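Local atomic coordinates of insecticyanin-A (Manduca sexta, PDB entry 1Z24), a protein that binds the blue bile pigment biliverdin IX gamma and, together with carotenes, gives hornworms their green camouflage colour. Residues I115-D120 and S157-A162; Y8-K13 and K126-H131. One frame throughout, in Å; residues are numbered along the deposited sequence.

Contact 1 of 2, residues I115-D120 and S157-A162; sequences INYNCD and SHLIDA. With BLV (biliverdin IX gamma chromophore), chain B.
Tyr-117, on strand 113-122, faces Ile-160 in the irregular loop that follows helix 144-154, their CA atoms 8.7 Å apart; no hydrogen bond joins the two backbones, and contact is made mainly by side chains. Tyr-117 has CG anti to the backbone N (chi1 161°), which places its ring against the loop. Ile-160 meets the ring at its edge, near the ring plane: its CG1 lies 4.0 Å from CD1 of Tyr-117, and the two side chains slide past each other in opposite directions. Farther along the same edge, CE1 of Tyr-117 packs 4.2 Å from CB of Leu-159, with the carbonyl O of Leu-159 also near the ring plane. A broad ring suits this place because it spans two aliphatic neighbours at once, while Leu-106 and Pro-10 extend the apolar packing around it. The setting is the lipocalin barrel: one side of the strand meets the chain packed against the outside, and the other looks into the pigment pocket. On that inner side Asn-118 donates from ND2 to a propionate oxygen of biliverdin, O1A, at 2.9 Å and a nearly straight 169°. Its OD1 accepts from ND1 of His-131, so both ends of the amide are engaged and its rotation is fixed; a side chain with both a donor and an acceptor suits a place between a carboxylate and an imidazole N-H. Asn-116 OD1 approaches the pigment methyl CMB at 4.0 Å and is hydrogen-bonded to Tyr-88 OH.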
# COMPACT_ATOMS: atom_id res chain seq x y z
N ILE A 115 18.47 -2.64 -5.58
CA ILE A 115 17.43 -2.94 -4.60
C ILE A 115 16.32 -3.62 -5.39
O ILE A 115 15.63 -2.98 -6.21
CB ILE A 115 16.95 -1.77 -3.77
CG1 ILE A 115 18.14 -1.15 -3.05
CG2 ILE A 115 15.95 -2.21 -2.72
CD1 ILE A 115 17.75 0.24 -2.54
N ASN A 116 16.18 -4.94 -5.15
CA ASN A 116 15.19 -5.81 -5.82
C ASN A 116 14.06 -6.19 -4.89
O ASN A 116 14.24 -6.24 -3.68
CB ASN A 116 15.88 -7.07 -6.39
CG ASN A 116 16.61 -6.78 -7.68
OD1 ASN A 116 16.93 -7.67 -8.45
ND2 ASN A 116 16.87 -5.57 -7.91
N TYR A 117 12.90 -6.45 -5.46
CA TYR A 117 11.76 -6.78 -4.63
C TYR A 117 10.70 -7.59 -5.34
O TYR A 117 10.75 -7.72 -6.52
CB TYR A 117 11.14 -5.39 -4.42
CG TYR A 117 9.69 -5.19 -3.96
CD1 TYR A 117 9.42 -4.92 -2.62
CD2 TYR A 117 8.63 -5.23 -4.87
CE1 TYR A 117 8.12 -4.70 -2.14
CE2 TYR A 117 7.32 -5.01 -4.42
CZ TYR A 117 7.08 -4.74 -3.07
OH TYR A 117 5.81 -4.51 -2.65
N ASN A 118 9.75 -8.14 -4.62
CA ASN A 118 8.64 -8.90 -5.19
C ASN A 118 7.52 -8.94 -4.15
O ASN A 118 7.78 -8.70 -2.99
CB ASN A 118 8.85 -10.21 -5.93
CG ASN A 118 8.55 -11.41 -5.07
OD1 ASN A 118 9.11 -11.59 -3.98
ND2 ASN A 118 7.71 -12.27 -5.60
N CYS A 119 6.31 -9.18 -4.59
CA CYS A 119 5.11 -9.24 -3.79
C CYS A 119 4.34 -10.38 -4.35
O CYS A 119 4.04 -10.42 -5.53
CB CYS A 119 4.29 -7.91 -3.81
SG CYS A 119 2.92 -8.08 -2.62
N ASP A 120 4.06 -11.33 -3.49
CA ASP A 120 3.34 -12.54 -3.83
C ASP A 120 1.99 -12.58 -3.12
O ASP A 120 1.94 -12.69 -1.88
CB ASP A 120 4.25 -13.67 -3.34
CG ASP A 120 3.83 -15.05 -3.81
OD1 ASP A 120 4.65 -15.89 -4.13
OD2 ASP A 120 2.54 -15.26 -3.88
N SER A 157 10.37 3.06 2.33
CA SER A 157 10.00 2.69 3.66
C SER A 157 8.58 2.15 3.76
O SER A 157 8.31 1.35 4.63
CB SER A 157 10.47 3.70 4.73
OG SER A 157 9.79 4.91 4.42
N HIS A 158 7.69 2.57 2.88
CA HIS A 158 6.30 2.10 2.90
C HIS A 158 6.13 0.80 2.17
O HIS A 158 5.03 0.29 2.04
CB HIS A 158 5.36 3.13 2.22
CG HIS A 158 5.69 3.40 0.79
ND1 HIS A 158 6.89 3.95 0.41
CD2 HIS A 158 4.95 3.18 -0.34
CE1 HIS A 158 6.87 4.05 -0.90
NE2 HIS A 158 5.71 3.60 -1.38
N LEU A 159 7.21 0.27 1.65
CA LEU A 159 7.08 -0.96 0.93
C LEU A 159 7.98 -2.03 1.52
O LEU A 159 7.70 -3.21 1.39
CB LEU A 159 7.53 -0.87 -0.51
CG LEU A 159 6.73 0.12 -1.29
CD1 LEU A 159 7.44 0.25 -2.62
CD2 LEU A 159 5.33 -0.45 -1.56
N ILE A 160 9.06 -1.60 2.15
CA ILE A 160 10.01 -2.51 2.75
C ILE A 160 10.39 -2.12 4.13
O ILE A 160 10.82 -1.02 4.35
CB ILE A 160 11.27 -2.56 1.93
CG1 ILE A 160 10.94 -3.17 0.59
CG2 ILE A 160 12.40 -3.36 2.60
CD1 ILE A 160 12.06 -2.77 -0.38
N ASP A 161 10.24 -3.03 5.05
CA ASP A 161 10.61 -2.74 6.39
C ASP A 161 12.09 -3.17 6.51
O ASP A 161 12.44 -4.35 6.68
CB ASP A 161 9.74 -3.56 7.28
CG ASP A 161 10.12 -3.43 8.77
OD1 ASP A 161 9.44 -3.90 9.62
OD2 ASP A 161 11.17 -2.72 9.11
N ALA A 162 12.91 -2.15 6.49
CA ALA A 162 14.33 -2.31 6.56
C ALA A 162 14.85 -3.03 7.73
O ALA A 162 15.88 -3.70 7.71
CB ALA A 162 15.08 -1.07 6.21
NA BLV B . 13.82 -15.91 -5.72
C1A BLV B . 12.56 -16.38 -5.53
C2A BLV B . 11.53 -15.52 -6.10
C3A BLV B . 12.20 -14.48 -6.67
C4A BLV B . 13.63 -14.73 -6.41
CMA BLV B . 11.64 -13.19 -7.38
OA BLV B . 12.34 -17.42 -4.95
CAA BLV B . 10.08 -15.73 -6.00
CBA BLV B . 9.76 -15.31 -4.59
CGA BLV B . 8.31 -15.67 -4.29
O1A BLV B . 7.44 -14.85 -4.28
O2A BLV B . 8.03 -16.81 -4.08
CHB BLV B . 14.63 -13.85 -6.82
NB BLV B . 16.67 -15.00 -6.11
C1B BLV B . 15.98 -13.87 -6.49
C2B BLV B . 16.85 -12.72 -6.53
C3B BLV B . 18.05 -13.16 -6.17
C4B BLV B . 17.93 -14.60 -5.89
CMB BLV B . 16.45 -11.30 -6.92
CAB BLV B . 19.30 -12.34 -6.05
CBB BLV B . 20.06 -12.65 -4.96
CHC BLV B . 19.02 -15.41 -5.54
NC BLV B . 18.16 -17.63 -5.12
C1C BLV B . 19.16 -16.76 -5.39
C2C BLV B . 20.46 -17.44 -5.45
C3C BLV B . 20.32 -18.75 -5.27
C4C BLV B . 18.82 -18.89 -5.05
CMC BLV B . 21.71 -16.77 -5.79
CAC BLV B . 21.29 -19.94 -5.22
CBC BLV B . 20.87 -21.20 -5.51
CHD BLV B . 18.15 -20.11 -4.71
ND BLV B . 16.02 -19.72 -5.90
C1D BLV B . 16.89 -20.52 -5.10
C2D BLV B . 16.24 -21.83 -4.81
C3D BLV B . 15.00 -21.83 -5.41
C4D BLV B . 14.91 -20.54 -6.07
CMD BLV B . 16.79 -22.96 -3.98
OD BLV B . 13.95 -20.21 -6.72
CAD BLV B . 14.01 -22.92 -5.40
CBD BLV B . 14.08 -23.62 -6.74
CGD BLV B . 12.90 -24.66 -6.91
O1D BLV B . 13.07 -25.80 -6.63
O2D BLV B . 11.80 -24.31 -7.28

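Contact 2 of 2, residues Y8-K13 and K126-H131. With BLV (biliverdin IX gamma chromophore), chain B.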
# COMPACT_ATOMS: atom_id res chain seq x y z
N TYR A 8 -3.98 -7.06 -0.72
CA TYR A 8 -3.32 -7.22 -2.01
C TYR A 8 -1.99 -6.53 -1.99
O TYR A 8 -1.77 -5.68 -1.14
CB TYR A 8 -4.21 -6.51 -3.13
CG TYR A 8 -5.58 -7.14 -3.32
CD1 TYR A 8 -5.73 -8.37 -3.94
CD2 TYR A 8 -6.74 -6.55 -2.84
CE1 TYR A 8 -6.97 -8.98 -4.14
CE2 TYR A 8 -7.99 -7.14 -2.99
CZ TYR A 8 -8.11 -8.37 -3.64
OH TYR A 8 -9.36 -8.97 -3.79
N CYS A 9 -1.11 -6.87 -2.92
CA CYS A 9 0.19 -6.22 -2.97
C CYS A 9 -0.04 -4.77 -3.24
O CYS A 9 -0.98 -4.51 -3.94
CB CYS A 9 0.84 -6.77 -4.27
SG CYS A 9 1.40 -8.44 -3.96
N PRO A 10 0.77 -3.85 -2.71
CA PRO A 10 0.57 -2.43 -2.96
C PRO A 10 1.05 -2.00 -4.32
O PRO A 10 1.78 -2.71 -5.04
CB PRO A 10 1.53 -1.66 -2.07
CG PRO A 10 2.54 -2.71 -1.68
CD PRO A 10 1.73 -4.00 -1.63
N ASP A 11 0.64 -0.80 -4.67
CA ASP A 11 1.07 -0.31 -5.95
C ASP A 11 2.56 -0.02 -5.82
O ASP A 11 3.04 0.45 -4.79
CB ASP A 11 0.31 0.98 -6.22
CG ASP A 11 0.59 1.71 -7.56
OD1 ASP A 11 0.32 2.90 -7.74
OD2 ASP A 11 1.14 0.95 -8.51
N VAL A 12 3.31 -0.32 -6.84
CA VAL A 12 4.74 -0.08 -6.85
C VAL A 12 5.22 0.04 -8.29
O VAL A 12 4.72 -0.60 -9.19
CB VAL A 12 5.45 -1.19 -6.12
CG1 VAL A 12 4.90 -2.43 -6.67
CG2 VAL A 12 6.83 -1.21 -6.70
N LYS A 13 6.18 0.88 -8.54
CA LYS A 13 6.71 1.07 -9.89
C LYS A 13 8.21 0.91 -9.81
O LYS A 13 8.84 1.59 -9.04
CB LYS A 13 6.41 2.49 -10.36
CG LYS A 13 7.02 2.81 -11.70
CD LYS A 13 7.05 4.30 -12.10
CE LYS A 13 8.25 5.01 -11.49
NZ LYS A 13 9.60 4.46 -11.81
N LYS A 126 -5.79 -13.94 1.67
CA LYS A 126 -6.08 -12.54 1.61
C LYS A 126 -4.90 -11.78 2.20
O LYS A 126 -5.05 -10.85 2.94
CB LYS A 126 -7.39 -12.05 2.20
CG LYS A 126 -8.58 -12.86 1.67
CD LYS A 126 -9.55 -11.95 0.92
CE LYS A 126 -10.96 -12.51 0.80
NZ LYS A 126 -11.21 -13.17 -0.50
N ALA A 127 -3.70 -12.20 1.87
CA ALA A 127 -2.52 -11.53 2.37
C ALA A 127 -1.40 -11.74 1.37
O ALA A 127 -1.47 -12.61 0.48
CB ALA A 127 -2.14 -12.08 3.73
N HIS A 128 -0.34 -10.95 1.48
CA HIS A 128 0.75 -11.12 0.55
C HIS A 128 2.03 -11.19 1.32
O HIS A 128 2.17 -10.64 2.44
CB HIS A 128 0.86 -9.94 -0.54
CG HIS A 128 0.89 -8.61 0.16
ND1 HIS A 128 -0.27 -8.05 0.72
CD2 HIS A 128 1.92 -7.76 0.39
CE1 HIS A 128 0.10 -6.90 1.26
NE2 HIS A 128 1.40 -6.67 1.09
N SER A 129 2.97 -11.88 0.70
CA SER A 129 4.28 -11.96 1.32
C SER A 129 5.18 -10.97 0.55
O SER A 129 4.96 -10.71 -0.63
CB SER A 129 4.96 -13.32 1.35
OG SER A 129 4.92 -13.94 0.07
N ILE A 130 6.19 -10.41 1.21
CA ILE A 130 7.10 -9.48 0.57
C ILE A 130 8.53 -10.01 0.60
O ILE A 130 9.05 -10.49 1.64
CB ILE A 130 7.07 -8.11 1.29
CG1 ILE A 130 5.71 -7.35 1.14
CG2 ILE A 130 8.29 -7.27 0.86
CD1 ILE A 130 5.33 -7.13 -0.32
N HIS A 131 9.19 -9.92 -0.52
CA HIS A 131 10.57 -10.35 -0.57
C HIS A 131 11.45 -9.20 -1.04
O HIS A 131 11.02 -8.43 -1.90
CB HIS A 131 10.86 -11.59 -1.40
CG HIS A 131 9.93 -12.65 -0.97
ND1 HIS A 131 8.79 -12.99 -1.69
CD2 HIS A 131 9.97 -13.44 0.13
CE1 HIS A 131 8.18 -13.99 -0.98
NE2 HIS A 131 8.87 -14.29 0.11
NA BLV B . 13.82 -15.91 -5.72
C1A BLV B . 12.56 -16.38 -5.53
C2A BLV B . 11.53 -15.52 -6.10
C3A BLV B . 12.20 -14.48 -6.67
C4A BLV B . 13.63 -14.73 -6.41
CMA BLV B . 11.64 -13.19 -7.38
OA BLV B . 12.34 -17.42 -4.95
CAA BLV B . 10.08 -15.73 -6.00
CBA BLV B . 9.76 -15.31 -4.59
CGA BLV B . 8.31 -15.67 -4.29
O1A BLV B . 7.44 -14.85 -4.28
O2A BLV B . 8.03 -16.81 -4.08
CHB BLV B . 14.63 -13.85 -6.82
NB BLV B . 16.67 -15.00 -6.11
C1B BLV B . 15.98 -13.87 -6.49
C2B BLV B . 16.85 -12.72 -6.53
C3B BLV B . 18.05 -13.16 -6.17
C4B BLV B . 17.93 -14.60 -5.89
CMB BLV B . 16.45 -11.30 -6.92
CAB BLV B . 19.30 -12.34 -6.05
CBB BLV B . 20.06 -12.65 -4.96
CHC BLV B . 19.02 -15.41 -5.54
NC BLV B . 18.16 -17.63 -5.12
C1C BLV B . 19.16 -16.76 -5.39
C2C BLV B . 20.46 -17.44 -5.45
C3C BLV B . 20.32 -18.75 -5.27
C4C BLV B . 18.82 -18.89 -5.05
CMC BLV B . 21.71 -16.77 -5.79
CAC BLV B . 21.29 -19.94 -5.22
CBC BLV B . 20.87 -21.20 -5.51
CHD BLV B . 18.15 -20.11 -4.71
ND BLV B . 16.02 -19.72 -5.90
C1D BLV B . 16.89 -20.52 -5.10
C2D BLV B . 16.24 -21.83 -4.81
C3D BLV B . 15.00 -21.83 -5.41
C4D BLV B . 14.91 -20.54 -6.07
CMD BLV B . 16.79 -22.96 -3.98
OD BLV B . 13.95 -20.21 -6.72
CAD BLV B . 14.01 -22.92 -5.40
CBD BLV B . 14.08 -23.62 -6.74
CGD BLV B . 12.90 -24.66 -6.91
O1D BLV B . 13.07 -25.80 -6.63
O2D BLV B . 11.80 -24.31 -7.28
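Cys-9, in an extended loop, passes beside His-128 on strand 127-136 with the two CA atoms 6.1 Å apart and no hydrogen bond between the segments. A CH-pi contact meets the ring: CA of Cys-9 sits over the face of the His-128 imidazole, 4.0 Å from its centroid and only 8° off the normal. CG of His-128 lies between its backbone N and carbonyl carbon (chi1 52°), a turn that sets the ring flat beneath the loop. SG of Cys-9 approaches the ring obliquely and packs 3.8 Å from CB of His-128, while CD of Pro-10 comes to 3.8 Å from its NE2. From within that same ring, ND1 of His-128 is hydrogen-bonded to Gly-7 O; a flat ring that also carries a donor suits a spot between Cys-9 and that carbonyl. Where the strand begins, Lys-126 and Ala-127 form a G1 beta bulge, Lys-126 adopting the left-handed backbone (phi 54°) usual there. Replacing His-128 by alanine is likely to cost Gly-7 O its imidazole partner and to open a gap beneath Cys-9. Farther along, bordering the pocket, His-131 ND1 lies 3.5 Å from propionate O1A of biliverdin; with ND1 given to Asn-118 and NE2 bonded to Asp-2, the ring would probably be favoured as a cation. The Tyr-8 ring meets that of Tyr-121, and the Tyr-8 side chain packs on Ser-157 of the second subunit.

Overall arrangement
Both contacts fasten non-barrel chain to neighbouring antiparallel strands, 113-122 and 127-136, of one lipocalin barrel, and their centres are 9 Å apart. Contact 1 is buried and relies on an aromatic edge against aliphatic side chains; contact 2 lies farther out, is partly buried, and works through an imidazole face, a proline and a cystine. The disulfide between Cys-9 and Cys-119 ties them covalently, with SG of Cys-119 also packing on His-128, and Pro-10 reaches Tyr-117 and Leu-159. Inside the barrel the chemistry turns polar in both, where side chains gather round the same pigment propionate; Arg-97 and Asn-37 supply further hydrogen bonds to biliverdin.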